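Lectin (Pleurotus ostreatus, PDB 6T0Q) probably binds galactose-type sugars through two calcium-containing beta-sandwich domains, and is a glycosylated mushroom lectin that is probably secreted. Local coordinates at residues Gly98-Val103 and Val188-Leu193; Arg196-Ile201 and Ile289-Ile294; Thr221-Thr226 and Pro270-Phe275; Val230-Leu235 and Tyr263-Leu268. All coordinates share one frame; numbering follows the deposited sequence. Where two conformers were deposited one is given.

Contact 1. Residues Gly98-Val103 and Val188-Leu193; sequences GQALFV and VLPPVL. With NAG (2-acetamido-2-deoxy-beta-D-glucopyranose), chain C.
Gly98 and Val188 meet through their backbones. The strand 98-103 and the extended loop 188-193 run 31° apart, in roughly the same direction. One bond joins the two main chains: Gly98 N donates to Val188 O at 2.9 Å. Pro190 then takes over. Its ring lies against the strand, with CG 3.2 Å from Gly98 O and 4.0 Å from Ala100 CB. Further along, Phe102 reaches the end of the loop. With CG anti to the carbonyl carbon (chi1 -55°), the ring turns its edge to the loop, and CZ comes 3.3 Å from Val192 O, near the ring plane. CZ also touches Val192 CG2, while Leu193 CD2 approaches CE1 obliquely. The ring edge also meets the sugar: NAG C8, the acetamido methyl, lies 3.5 Å from Phe102 CD1. The backbone holds this acetamido group too, since Phe102 N donates to NAG O7 at 3.1 Å and 167°. Leu101 adds CD2 beside the sugar. Gln99, Ala100, Leu101 and Phe102 line part of the glycan pocket. The strand is an outer one of its sheet, pairing with strand 67-76. The loop leads on to strand 199-202. Phe102 also packs on Thr233 of strand 229-239 and on Leu293 of strand 287-296, so the contact lies where sheets from the two halves of the chain meet.

Contact 2. Residues Arg196-Ile201 and Ile289-Ile294; sequences RGSNWI and IATILI
The indole of Trp200 receives Ile289 on one face. Ile289 CG2 stands 3.7 Å from the centroid of the six-membered ring, only 7° off its normal. This is a CH-pi contact made by the branch methyl CG2. CZ3 is the ring atom nearest to that methyl. The other branch of Ile289 takes a different course. CG1 is anti to the backbone N (chi1 -174°) and runs beside the main chain of 196-201, where it lies 3.4 Å from Asn199 O. Its end, CD1, continues toward Trp200 N. Ile289 thus touches both the ring and the backbone at Asn199, with one branch on each. Trp200 also stacks with the ring of Trp344. The contact joins two sheets of a beta-sandwich domain. Strand 199-202 lies at an outer edge of one sheet, and strand 287-296 lies inside the other. The touching parts run almost antiparallel, at 162°, but no backbone hydrogen bond joins the two segments. A polar link comes from side chains. In the conformer given, Ser198 OG lies 2.6 Å from Thr291 OG1, but this link is doubtful because Ser198 has a second conformer. Thr291 OG1 has a further partner in Pro194 O, just before 196-201. Thr306 OG1 is hydrogen-bonded to both Asn199 O and Ala290 N, and so bridges the two backbones from outside. The side chain of Trp200 is about 5 Å from that of Asp239, a ligand of the second calcium ion.

Contact 3. Residues Thr221-Thr226 and Pro270-Phe275; sequences TVNQCT and PTFNTF
Thr271 meets Asn223 first. Asn223 ND2 donates to Thr271 O at 2.7 Å, a nearly straight bond. The oxygen lies in the amide plane of Asn223, but the donor stands 53° out of the carbonyl plane, away from a lone pair. Next comes Phe272. With its CG anti to the backbone N (chi1 -172°), its ring lies under Thr221 CG2, which sits over one face, 3.8 Å from the ring centroid, in a CH-pi contact. The Asn223 amide comes obliquely to the same ring, with the planes 54° apart and Asn223 CG 3.5 Å from Phe272 CD2. This end of the contact also lies at the subunit interface. Cys225 forms a disulfide with Cys225 of the second subunit, Asn223 OD1 is hydrogen-bonded to Asn223 ND2 of that subunit, and the Phe272 rings of both meet. Strands 214-222 and 273-281 are neighbours in one sheet of the beta-sandwich. Asn273 and Val222 form an antiparallel hydrogen-bonded pair: Val222 N donates to Asn273 O at 2.8 Å, and Asn273 N returns a bond to Val222 O at 3.0 Å. A water also links Val222 O to Asn273 ND2, while Asn273 OD1 takes a bond from Asn247. Thr274 and Thr221 form the following non-hydrogen-bonded pair. Their hydroxyls bond to each other, OG1 to OG1, at 2.9 Å. Phe275 brings CE1 to within 4.3 Å of Val222 CG2, with both side chains packing on strand 287-296.

Contact 4. Residues Val230-Leu235 and Tyr263-Leu268; sequences VCATVL and YTIPNL
Val234 and Tyr263 are joined by two backbone bonds. Tyr263 N donates to Val234 O at 2.8 Å, and Val234 N donates to Tyr263 O at 2.9 Å. Both donors lie in the plane of the carbonyl they use. Ala232 and Ile265 form the next hydrogen-bonded pair. Ile265 N gives to Ala232 O at 2.7 Å, again in plane. Ala232 N gives to Ile265 O at 3.0 Å, tilted 18° from the carbonyl plane. Between these pairs stand Thr233 and Thr264, which have no direct bond. A water lies between their hydroxyls, 2.6 Å from Thr233 OG1 and 2.7 Å from Thr264 OG1. Past Ile265 the chain turns at Pro266 and regular pairing stops. Val230 O is then served by a second water, which also donates to Pro266 O, and by a weak bond from Leu268 N. Leu268 folds back over the strand: its CD1 lies 3.4 Å from Cys231 C and also touches Ala232 CB. On that face Ile265 CB packs on Ala232 CB, and Val234 CG2 touches Ile265 CG1. The phenol of Tyr263 finds its partners outside the segments, in Tyr242 OH and a glycerol that probably comes from the crystallisation liquor. Cys231 SG is bonded to Cys69, a disulfide that ties this strand to strand 67-76. On its other edge, strand 229-239 pairs with strand 287-296, through bonds such as Thr233 with Leu293. The arrangement is an antiparallel strand pair that ends at Pro266, in one sheet of a beta-sandwich.

Overall arrangement
Contacts 2 and 4 are buried, whereas contacts 1 and 3 are only partly buried. Contacts 2 and 4 share a sheet: strands 287-296 and 229-239 are neighbours in it, with a probable backbone bond from Leu235 N to Thr291 O. Contact 4 is paired by backbone bonds, while contact 2 is mostly side-chain packing, and its strand 199-202 lies in the same sheet as contact 3. That sheet opposes the first, and Val222 and Phe275 pack on Ile292 and Ile294. The far end of contact 3 reaches the second subunit. Contact 1 touches contacts 2 and 4 through Phe102 and Leu193, and meets the sugar directly; Leu293 of contact 2 belongs to the same pocket. Contacts 1 and 3 do not touch.

Contact 1. Residues Gly98-Val103 and Val188-Leu193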
loop_
_atom_site.group_PDB
_atom_site.type_symbol
_atom_site.label_atom_id
_atom_site.label_comp_id
_atom_site.label_asym_id
_atom_site.label_seq_id
_atom_site.Cartn_x
_atom_site.Cartn_y
_atom_site.Cartn_z
ATOM N N GLY A 98 -16.363 -20.726 24.965
ATOM C CA GLY A 98 -16.804 -19.670 24.074
ATOM C C GLY A 98 -15.978 -19.633 22.796
ATOM O O GLY A 98 -14.916 -20.248 22.682
ATOM N N GLN A 99 -16.501 -18.900 21.814
ATOM C CA GLN A 99 -15.838 -18.663 20.537
ATOM C C GLN A 99 -15.440 -17.195 20.435
ATOM O O GLN A 99 -16.274 -16.313 20.645
ATOM C CB GLN A 99 -16.761 -19.019 19.373
ATOM C CG GLN A 99 -16.185 -18.682 17.993
ATOM C CD GLN A 99 -17.148 -19.046 16.885
ATOM O OE1 GLN A 99 -18.306 -18.643 16.910
ATOM N NE2 GLN A 99 -16.688 -19.837 15.924
ATOM N N ALA A 100 -14.181 -16.933 20.090
ATOM C CA ALA A 100 -13.690 -15.565 19.942
ATOM C C ALA A 100 -13.919 -15.056 18.522
ATOM O O ALA A 100 -13.604 -15.751 17.553
ATOM C CB ALA A 100 -12.200 -15.490 20.273
ATOM N N LEU A 101 -14.438 -13.834 18.402
ATOM C CA LEU A 101 -14.626 -13.178 17.112
ATOM C C LEU A 101 -14.189 -11.722 17.238
ATOM O O LEU A 101 -14.340 -11.115 18.299
ATOM C CB LEU A 101 -16.094 -13.253 16.653
ATOM C CG LEU A 101 -16.741 -14.642 16.497
ATOM C CD1 LEU A 101 -18.229 -14.494 16.222
ATOM C CD2 LEU A 101 -16.078 -15.441 15.356
ATOM N N PHE A 102 -13.657 -11.157 16.145
ATOM C CA PHE A 102 -13.199 -9.766 16.118
ATOM C C PHE A 102 -13.810 -9.063 14.913
ATOM O O PHE A 102 -13.926 -9.667 13.843
ATOM C CB PHE A 102 -11.661 -9.675 16.034
ATOM C CG PHE A 102 -10.942 -10.417 17.133
ATOM C CD1 PHE A 102 -10.624 -11.755 16.989
ATOM C CD2 PHE A 102 -10.582 -9.767 18.304
ATOM C CE1 PHE A 102 -9.965 -12.448 18.000
ATOM C CE2 PHE A 102 -9.914 -10.447 19.325
ATOM C CZ PHE A 102 -9.607 -11.786 19.173
ATOM N N VAL A 103 -14.190 -7.792 15.069
ATOM C CA VAL A 103 -14.914 -7.104 13.996
ATOM C C VAL A 103 -14.728 -5.596 14.137
ATOM O O VAL A 103 -14.671 -5.058 15.250
ATOM C CB VAL A 103 -16.413 -7.500 13.995
ATOM C CG1 VAL A 103 -17.134 -6.914 15.212
ATOM C CG2 VAL A 103 -17.096 -7.057 12.689
ATOM N N VAL A 188 -15.848 -21.624 29.487
ATOM C CA VAL A 188 -14.454 -21.206 29.580
ATOM C C VAL A 188 -14.134 -20.317 28.386
ATOM O O VAL A 188 -14.647 -20.519 27.277
ATOM C CB VAL A 188 -13.504 -22.417 29.655
ATOM C CG1 VAL A 188 -13.965 -23.408 30.735
ATOM C CG2 VAL A 188 -13.393 -23.100 28.320
ATOM N N LEU A 189 -13.315 -19.306 28.617
ATOM C CA LEU A 189 -12.937 -18.413 27.539
ATOM C C LEU A 189 -11.931 -19.117 26.631
ATOM O O LEU A 189 -11.031 -19.797 27.123
ATOM C CB LEU A 189 -12.337 -17.131 28.115
ATOM C CG LEU A 189 -13.276 -16.278 28.980
ATOM C CD1 LEU A 189 -12.523 -15.139 29.676
ATOM C CD2 LEU A 189 -14.424 -15.718 28.135
ATOM N N PRO A 190 -12.066 -18.995 25.314
ATOM C CA PRO A 190 -11.045 -19.537 24.412
ATOM C C PRO A 190 -9.791 -18.685 24.475
ATOM O O PRO A 190 -9.825 -17.570 25.019
ATOM C CB PRO A 190 -11.709 -19.427 23.032
ATOM C CG PRO A 190 -12.531 -18.183 23.155
ATOM C CD PRO A 190 -13.061 -18.187 24.588
ATOM N N PRO A 191 -8.675 -19.151 23.915
ATOM C CA PRO A 191 -7.512 -18.266 23.773
ATOM C C PRO A 191 -7.856 -17.081 22.881
ATOM O O PRO A 191 -8.720 -17.175 22.007
ATOM C CB PRO A 191 -6.452 -19.171 23.122
ATOM C CG PRO A 191 -7.245 -20.246 22.435
ATOM C CD PRO A 191 -8.422 -20.490 23.345
ATOM N N VAL A 192 -7.179 -15.947 23.113
ATOM C CA VAL A 192 -7.468 -14.750 22.320
ATOM C C VAL A 192 -7.257 -15.026 20.833
ATOM O O VAL A 192 -8.073 -14.626 19.992
ATOM C CB VAL A 192 -6.627 -13.550 22.801
ATOM C CG1 VAL A 192 -5.103 -13.884 22.827
ATOM C CG2 VAL A 192 -6.903 -12.348 21.924
ATOM N N LEU A 193 -6.177 -15.729 20.493
ATOM C CA LEU A 193 -5.834 -16.158 19.142
ATOM C C LEU A 193 -5.160 -17.517 19.240
ATOM O O LEU A 193 -4.543 -17.830 20.266
ATOM C CB LEU A 193 -4.875 -15.178 18.439
ATOM C CG LEU A 193 -5.441 -13.812 18.046
ATOM C CD1 LEU A 193 -4.306 -12.877 17.609
ATOM C CD2 LEU A 193 -6.468 -13.979 16.927
HETATM C C1 NAG C . -12.898 -13.711 9.971
HETATM C C2 NAG C . -13.622 -14.323 11.181
HETATM C C3 NAG C . -14.148 -15.737 10.844
HETATM C C4 NAG C . -14.889 -15.782 9.510
HETATM C C5 NAG C . -14.066 -15.106 8.417
HETATM C C6 NAG C . -14.812 -14.977 7.104
HETATM C C7 NAG C . -12.903 -13.722 13.476
HETATM C C8 NAG C . -11.884 -13.976 14.545
HETATM N N2 NAG C . -12.727 -14.393 12.327
HETATM O O3 NAG C . -15.022 -16.188 11.874
HETATM O O4 NAG C . -15.340 -17.034 9.148
HETATM O O5 NAG C . -13.738 -13.773 8.831
HETATM O O6 NAG C . -15.996 -14.203 7.249
HETATM O O7 NAG C . -13.828 -12.954 13.643
#

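Contact 2. Residues Arg196-Ile201 and Ile289-Ile294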
loop_
_atom_site.group_PDB
_atom_site.type_symbol
_atom_site.label_atom_id
_atom_site.label_comp_id
_atom_site.label_asym_id
_atom_site.label_seq_id
_atom_site.Cartn_x
_atom_site.Cartn_y
_atom_site.Cartn_z
ATOM N N ARG A 196 -1.573 -22.545 17.318
ATOM C CA ARG A 196 -1.791 -23.563 16.307
ATOM C C ARG A 196 -2.055 -22.891 14.966
ATOM O O ARG A 196 -2.859 -21.959 14.878
ATOM C CB ARG A 196 -2.976 -24.440 16.716
ATOM C CG ARG A 196 -3.342 -25.513 15.706
ATOM C CD ARG A 196 -4.595 -26.265 16.160
ATOM N NE ARG A 196 -4.482 -26.770 17.526
ATOM C CZ ARG A 196 -4.260 -28.044 17.834
ATOM N NH1 ARG A 196 -4.120 -28.940 16.862
ATOM N NH2 ARG A 196 -4.171 -28.423 19.106
ATOM N N GLY A 197 -1.349 -23.336 13.928
ATOM C CA GLY A 197 -1.390 -22.669 12.640
ATOM C C GLY A 197 -0.268 -21.674 12.412
ATOM O O GLY A 197 -0.071 -21.238 11.271
ATOM N N SER A 198 0.472 -21.303 13.452
ATOM C CA SER A 198 1.631 -20.432 13.322
ATOM C C SER A 198 2.912 -21.244 13.483
ATOM O O SER A 198 2.889 -22.420 13.858
ATOM C CB SER A 198 1.578 -19.296 14.351
ATOM O OG SER A 198 0.387 -18.550 14.199
ATOM N N ASN A 199 4.042 -20.604 13.177
ATOM C CA ASN A 199 5.342 -21.267 13.219
ATOM C C ASN A 199 6.328 -20.476 14.061
ATOM O O ASN A 199 6.332 -19.242 14.041
ATOM C CB ASN A 199 5.966 -21.424 11.818
ATOM C CG ASN A 199 5.045 -22.095 10.847
ATOM O OD1 ASN A 199 4.963 -23.316 10.805
ATOM N ND2 ASN A 199 4.328 -21.295 10.060
ATOM N N TRP A 200 7.189 -21.196 14.771
ATOM C CA TRP A 200 8.403 -20.580 15.273
ATOM C C TRP A 200 9.327 -20.299 14.095
ATOM O O TRP A 200 9.596 -21.194 13.285
ATOM C CB TRP A 200 9.096 -21.500 16.273
ATOM C CG TRP A 200 8.302 -21.830 17.509
ATOM C CD1 TRP A 200 7.486 -22.911 17.700
ATOM C CD2 TRP A 200 8.285 -21.092 18.736
ATOM N NE1 TRP A 200 6.960 -22.887 18.973
ATOM C CE2 TRP A 200 7.438 -21.782 19.629
ATOM C CE3 TRP A 200 8.912 -19.918 19.168
ATOM C CZ2 TRP A 200 7.198 -21.337 20.931
ATOM C CZ3 TRP A 200 8.673 -19.478 20.465
ATOM C CH2 TRP A 200 7.823 -20.190 21.329
ATOM N N ILE A 201 9.786 -19.053 13.972
ATOM C CA ILE A 201 10.710 -18.679 12.907
ATOM C C ILE A 201 11.970 -18.088 13.527
ATOM O O ILE A 201 11.997 -17.690 14.696
ATOM C CB ILE A 201 10.092 -17.686 11.889
ATOM C CG1 ILE A 201 9.719 -16.355 12.564
ATOM C CG2 ILE A 201 8.875 -18.310 11.200
ATOM C CD1 ILE A 201 9.202 -15.286 11.575
ATOM N N ILE A 289 7.320 -16.543 17.586
ATOM C CA ILE A 289 6.065 -17.007 17.003
ATOM C C ILE A 289 5.011 -15.946 17.270
ATOM O O ILE A 289 5.032 -15.295 18.320
ATOM C CB ILE A 289 5.660 -18.385 17.580
ATOM C CG1 ILE A 289 4.431 -18.947 16.863
ATOM C CG2 ILE A 289 5.402 -18.305 19.083
ATOM C CD1 ILE A 289 4.137 -20.404 17.275
ATOM N N ALA A 290 4.111 -15.743 16.305
ATOM C CA ALA A 290 3.077 -14.733 16.468
ATOM C C ALA A 290 1.895 -15.061 15.574
ATOM O O ALA A 290 2.037 -15.710 14.534
ATOM C CB ALA A 290 3.583 -13.322 16.149
ATOM N N THR A 291 0.728 -14.607 16.006
ATOM C CA THR A 291 -0.498 -14.663 15.225
ATOM C C THR A 291 -1.101 -13.273 15.268
ATOM O O THR A 291 -1.158 -12.657 16.336
ATOM C CB THR A 291 -1.485 -15.699 15.784
ATOM O OG1 THR A 291 -0.848 -16.983 15.838
ATOM C CG2 THR A 291 -2.745 -15.788 14.895
ATOM N N ILE A 292 -1.529 -12.773 14.117
ATOM C CA ILE A 292 -2.048 -11.416 13.998
ATOM C C ILE A 292 -3.365 -11.481 13.250
ATOM O O ILE A 292 -3.429 -12.060 12.159
ATOM C CB ILE A 292 -1.072 -10.487 13.249
ATOM C CG1 ILE A 292 0.274 -10.398 13.967
ATOM C CG2 ILE A 292 -1.706 -9.093 13.061
ATOM C CD1 ILE A 292 1.371 -9.801 13.079
ATOM N N LEU A 293 -4.409 -10.879 13.813
ATOM C CA LEU A 293 -5.678 -10.742 13.108
ATOM C C LEU A 293 -5.974 -9.266 12.895
ATOM O O LEU A 293 -5.937 -8.478 13.847
ATOM C CB LEU A 293 -6.830 -11.403 13.875
ATOM C CG LEU A 293 -8.109 -11.529 13.038
ATOM C CD1 LEU A 293 -8.831 -12.805 13.400
ATOM C CD2 LEU A 293 -9.027 -10.351 13.266
ATOM N N ILE A 294 -6.283 -8.906 11.653
ATOM C CA ILE A 294 -6.595 -7.539 11.265
ATOM C C ILE A 294 -8.064 -7.485 10.870
ATOM O O ILE A 294 -8.534 -8.344 10.116
ATOM C CB ILE A 294 -5.691 -7.087 10.105
ATOM C CG1 ILE A 294 -4.239 -7.003 10.580
ATOM C CG2 ILE A 294 -6.153 -5.773 9.545
ATOM C CD1 ILE A 294 -3.245 -6.979 9.436
#

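Contact 3. Residues Thr221-Thr226 and Pro270-Phe275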
loop_
_atom_site.group_PDB
_atom_site.type_symbol
_atom_site.label_atom_id
_atom_site.label_comp_id
_atom_site.label_asym_id
_atom_site.label_seq_id
_atom_site.Cartn_x
_atom_site.Cartn_y
_atom_site.Cartn_z
ATOM N N THR A 221 4.659 -6.977 6.250
ATOM C CA THR A 221 3.792 -5.882 5.839
ATOM C C THR A 221 2.469 -6.427 5.321
ATOM O O THR A 221 2.442 -7.407 4.576
ATOM C CB THR A 221 4.463 -5.040 4.750
ATOM O OG1 THR A 221 5.644 -4.447 5.289
ATOM C CG2 THR A 221 3.524 -3.932 4.249
ATOM N N VAL A 222 1.371 -5.795 5.716
ATOM C CA VAL A 222 0.063 -6.070 5.134
ATOM C C VAL A 222 -0.390 -4.802 4.424
ATOM O O VAL A 222 -0.392 -3.719 5.020
ATOM C CB VAL A 222 -0.958 -6.522 6.198
ATOM C CG1 VAL A 222 -2.312 -6.815 5.550
ATOM C CG2 VAL A 222 -0.433 -7.775 6.929
ATOM N N ASN A 223 -0.759 -4.931 3.150
ATOM C CA ASN A 223 -1.100 -3.737 2.366
ATOM C C ASN A 223 -2.195 -4.138 1.376
ATOM O O ASN A 223 -1.939 -4.459 0.217
ATOM C CB ASN A 223 0.140 -3.166 1.670
ATOM C CG ASN A 223 -0.176 -2.029 0.703
ATOM O OD1 ASN A 223 0.469 -1.909 -0.342
ATOM N ND2 ASN A 223 -1.148 -1.185 1.047
ATOM N N GLN A 224 -3.442 -4.138 1.857
ATOM C CA GLN A 224 -4.605 -4.346 0.989
ATOM C C GLN A 224 -5.095 -2.967 0.556
ATOM O O GLN A 224 -5.937 -2.353 1.209
ATOM C CB GLN A 224 -5.697 -5.132 1.713
ATOM C CG GLN A 224 -5.241 -6.457 2.322
ATOM C CD GLN A 224 -4.982 -7.541 1.285
ATOM O OE1 GLN A 224 -5.371 -7.414 0.127
ATOM N NE2 GLN A 224 -4.328 -8.622 1.708
ATOM N N CYS A 225 -4.557 -2.462 -0.563
ATOM C CA CYS A 225 -4.821 -1.073 -0.937
ATOM C C CYS A 225 -6.268 -0.810 -1.345
ATOM O O CYS A 225 -6.633 0.354 -1.508
ATOM C CB CYS A 225 -3.874 -0.617 -2.060
ATOM S SG CYS A 225 -3.793 -1.675 -3.531
ATOM N N THR A 226 -7.109 -1.833 -1.489
ATOM C CA THR A 226 -8.515 -1.615 -1.819
ATOM C C THR A 226 -9.456 -1.806 -0.629
ATOM O O THR A 226 -10.677 -1.790 -0.811
ATOM C CB THR A 226 -8.943 -2.548 -2.946
ATOM O OG1 THR A 226 -8.983 -3.890 -2.446
ATOM C CG2 THR A 226 -7.953 -2.467 -4.107
ATOM N N PRO A 270 -5.025 2.896 7.432
ATOM C CA PRO A 270 -6.130 2.253 6.703
ATOM C C PRO A 270 -5.694 1.282 5.614
ATOM O O PRO A 270 -6.477 0.385 5.274
ATOM C CB PRO A 270 -6.911 3.444 6.115
ATOM C CG PRO A 270 -5.993 4.601 6.206
ATOM C CD PRO A 270 -5.123 4.365 7.394
ATOM N N THR A 271 -4.492 1.420 5.040
ATOM C CA THR A 271 -4.114 0.561 3.918
ATOM C C THR A 271 -2.754 -0.121 4.033
ATOM O O THR A 271 -2.544 -1.124 3.343
ATOM C CB THR A 271 -4.145 1.347 2.597
ATOM O OG1 THR A 271 -3.260 2.475 2.678
ATOM C CG2 THR A 271 -5.562 1.817 2.285
ATOM N N PHE A 272 -1.833 0.359 4.869
ATOM C CA PHE A 272 -0.465 -0.152 4.859
ATOM C C PHE A 272 0.037 -0.230 6.292
ATOM O O PHE A 272 0.152 0.802 6.959
ATOM C CB PHE A 272 0.437 0.763 4.001
ATOM C CG PHE A 272 1.837 0.231 3.751
ATOM C CD1 PHE A 272 2.809 0.267 4.743
ATOM C CD2 PHE A 272 2.192 -0.249 2.493
ATOM C CE1 PHE A 272 4.106 -0.206 4.496
ATOM C CE2 PHE A 272 3.479 -0.711 2.236
ATOM C CZ PHE A 272 4.439 -0.691 3.240
ATOM N N ASN A 273 0.360 -1.441 6.760
ATOM C CA ASN A 273 0.840 -1.638 8.124
ATOM C C ASN A 273 1.989 -2.631 8.148
ATOM O O ASN A 273 1.883 -3.717 7.571
ATOM C CB ASN A 273 -0.292 -2.125 9.038
ATOM C CG ASN A 273 -1.361 -1.077 9.216
ATOM O OD1 ASN A 273 -1.204 -0.154 10.012
ATOM N ND2 ASN A 273 -2.438 -1.191 8.452
ATOM N N THR A 274 3.065 -2.267 8.848
ATOM C CA THR A 274 4.274 -3.078 8.935
ATOM C C THR A 274 4.508 -3.502 10.380
ATOM O O THR A 274 4.635 -2.651 11.268
ATOM C CB THR A 274 5.498 -2.315 8.420
ATOM O OG1 THR A 274 5.398 -2.142 7.000
ATOM C CG2 THR A 274 6.775 -3.104 8.737
ATOM N N PHE A 275 4.581 -4.807 10.606
ATOM C CA PHE A 275 4.884 -5.369 11.910
ATOM C C PHE A 275 6.362 -5.729 11.930
ATOM O O PHE A 275 6.851 -6.384 11.005
ATOM C CB PHE A 275 4.005 -6.597 12.176
ATOM C CG PHE A 275 2.523 -6.296 12.081
ATOM C CD1 PHE A 275 1.877 -6.297 10.856
ATOM C CD2 PHE A 275 1.791 -5.984 13.214
ATOM C CE1 PHE A 275 0.513 -5.997 10.761
ATOM C CE2 PHE A 275 0.428 -5.683 13.130
ATOM C CZ PHE A 275 -0.207 -5.693 11.908
HETATM O O HOH W 1 -2.629 -3.380 6.592
HETATM O O HOH W 2 -6.342 -2.094 3.945
#

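Contact 4. Residues Val230-Leu235 and Tyr263-Leu268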
loop_
_atom_site.group_PDB
_atom_site.type_symbol
_atom_site.label_atom_id
_atom_site.label_comp_id
_atom_site.label_asym_id
_atom_site.label_seq_id
_atom_site.Cartn_x
_atom_site.Cartn_y
_atom_site.Cartn_z
ATOM N N VAL A 230 -8.668 -1.578 10.264
ATOM C CA VAL A 230 -9.186 -0.867 11.430
ATOM C C VAL A 230 -8.368 -1.176 12.681
ATOM O O VAL A 230 -7.668 -0.297 13.201
ATOM C CB VAL A 230 -10.674 -1.202 11.641
ATOM C CG1 VAL A 230 -11.195 -0.524 12.901
ATOM C CG2 VAL A 230 -11.495 -0.757 10.416
ATOM N N CYS A 231 -8.442 -2.424 13.175
ATOM C CA CYS A 231 -7.783 -2.839 14.411
ATOM C C CYS A 231 -6.987 -4.106 14.137
ATOM O O CYS A 231 -7.339 -4.889 13.251
ATOM C CB CYS A 231 -8.810 -3.128 15.579
ATOM S SG CYS A 231 -9.724 -1.643 16.244
ATOM N N ALA A 232 -5.910 -4.309 14.904
ATOM C CA ALA A 232 -5.215 -5.589 14.908
ATOM C C ALA A 232 -5.092 -6.095 16.335
ATOM O O ALA A 232 -4.962 -5.314 17.285
ATOM C CB ALA A 232 -3.822 -5.514 14.281
ATOM N N THR A 233 -5.165 -7.411 16.469
ATOM C CA THR A 233 -4.846 -8.105 17.706
ATOM C C THR A 233 -3.630 -8.972 17.437
ATOM O O THR A 233 -3.591 -9.683 16.429
ATOM C CB THR A 233 -6.023 -8.952 18.175
ATOM O OG1 THR A 233 -7.186 -8.115 18.260
ATOM C CG2 THR A 233 -5.729 -9.565 19.560
ATOM N N VAL A 234 -2.631 -8.898 18.315
ATOM C CA VAL A 234 -1.363 -9.600 18.120
ATOM C C VAL A 234 -1.114 -10.502 19.316
ATOM O O VAL A 234 -1.215 -10.059 20.464
ATOM C CB VAL A 234 -0.186 -8.621 17.940
ATOM C CG1 VAL A 234 1.134 -9.397 17.760
ATOM C CG2 VAL A 234 -0.443 -7.692 16.774
ATOM N N LEU A 235 -0.783 -11.759 19.045
ATOM C CA LEU A 235 -0.340 -12.704 20.058
ATOM C C LEU A 235 1.093 -13.102 19.730
ATOM O O LEU A 235 1.367 -13.492 18.595
ATOM C CB LEU A 235 -1.251 -13.933 20.065
ATOM C CG LEU A 235 -0.852 -15.038 21.033
ATOM C CD1 LEU A 235 -0.985 -14.528 22.451
ATOM C CD2 LEU A 235 -1.726 -16.270 20.792
ATOM N N TYR A 263 -1.664 -8.082 22.425
ATOM C CA TYR A 263 -1.749 -6.638 22.287
ATOM C C TYR A 263 -2.893 -6.266 21.358
ATOM O O TYR A 263 -3.214 -7.000 20.420
ATOM C CB TYR A 263 -0.454 -6.038 21.723
ATOM C CG TYR A 263 0.765 -6.374 22.538
ATOM C CD1 TYR A 263 1.123 -5.592 23.631
ATOM C CD2 TYR A 263 1.564 -7.470 22.215
ATOM C CE1 TYR A 263 2.245 -5.895 24.395
ATOM C CE2 TYR A 263 2.692 -7.778 22.967
ATOM C CZ TYR A 263 3.024 -6.982 24.053
ATOM O OH TYR A 263 4.136 -7.281 24.804
ATOM N N THR A 264 -3.479 -5.097 21.612
ATOM C CA THR A 264 -4.478 -4.503 20.732
ATOM C C THR A 264 -3.874 -3.279 20.056
ATOM O O THR A 264 -3.257 -2.443 20.723
ATOM C CB THR A 264 -5.735 -4.114 21.521
ATOM O OG1 THR A 264 -6.414 -5.304 21.944
ATOM C CG2 THR A 264 -6.681 -3.246 20.670
ATOM N N ILE A 265 -4.036 -3.188 18.739
ATOM C CA ILE A 265 -3.586 -2.038 17.955
ATOM C C ILE A 265 -4.850 -1.372 17.435
ATOM O O ILE A 265 -5.403 -1.817 16.422
ATOM C CB ILE A 265 -2.674 -2.445 16.783
ATOM C CG1 ILE A 265 -1.628 -3.483 17.209
ATOM C CG2 ILE A 265 -2.071 -1.189 16.104
ATOM C CD1 ILE A 265 -0.680 -3.016 18.248
ATOM N N PRO A 266 -5.363 -0.338 18.100
ATOM C CA PRO A 266 -6.663 0.233 17.721
ATOM C C PRO A 266 -6.579 1.308 16.653
ATOM O O PRO A 266 -7.620 1.853 16.270
ATOM C CB PRO A 266 -7.148 0.838 19.049
ATOM C CG PRO A 266 -5.868 1.345 19.673
ATOM C CD PRO A 266 -4.775 0.348 19.265
ATOM N N ASN A 267 -5.383 1.622 16.164
ATOM C CA ASN A 267 -5.162 2.796 15.327
ATOM C C ASN A 267 -4.316 2.440 14.111
ATOM O O ASN A 267 -3.367 3.143 13.767
ATOM C CB ASN A 267 -4.490 3.901 16.137
ATOM C CG ASN A 267 -3.123 3.487 16.659
ATOM O OD1 ASN A 267 -2.855 2.301 16.861
ATOM N ND2 ASN A 267 -2.246 4.463 16.867
ATOM N N LEU A 268 -4.651 1.333 13.445
ATOM C CA LEU A 268 -3.950 0.952 12.222
ATOM C C LEU A 268 -4.051 2.048 11.164
ATOM O O LEU A 268 -5.010 2.822 11.128
ATOM C CB LEU A 268 -4.533 -0.338 11.652
ATOM C CG LEU A 268 -4.352 -1.637 12.428
ATOM C CD1 LEU A 268 -5.047 -2.759 11.672
ATOM C CD2 LEU A 268 -2.865 -1.922 12.574
HETATM O O HOH W 3 -8.506 2.213 13.742
HETATM O O HOH W 4 -7.984 -6.419 20.105
#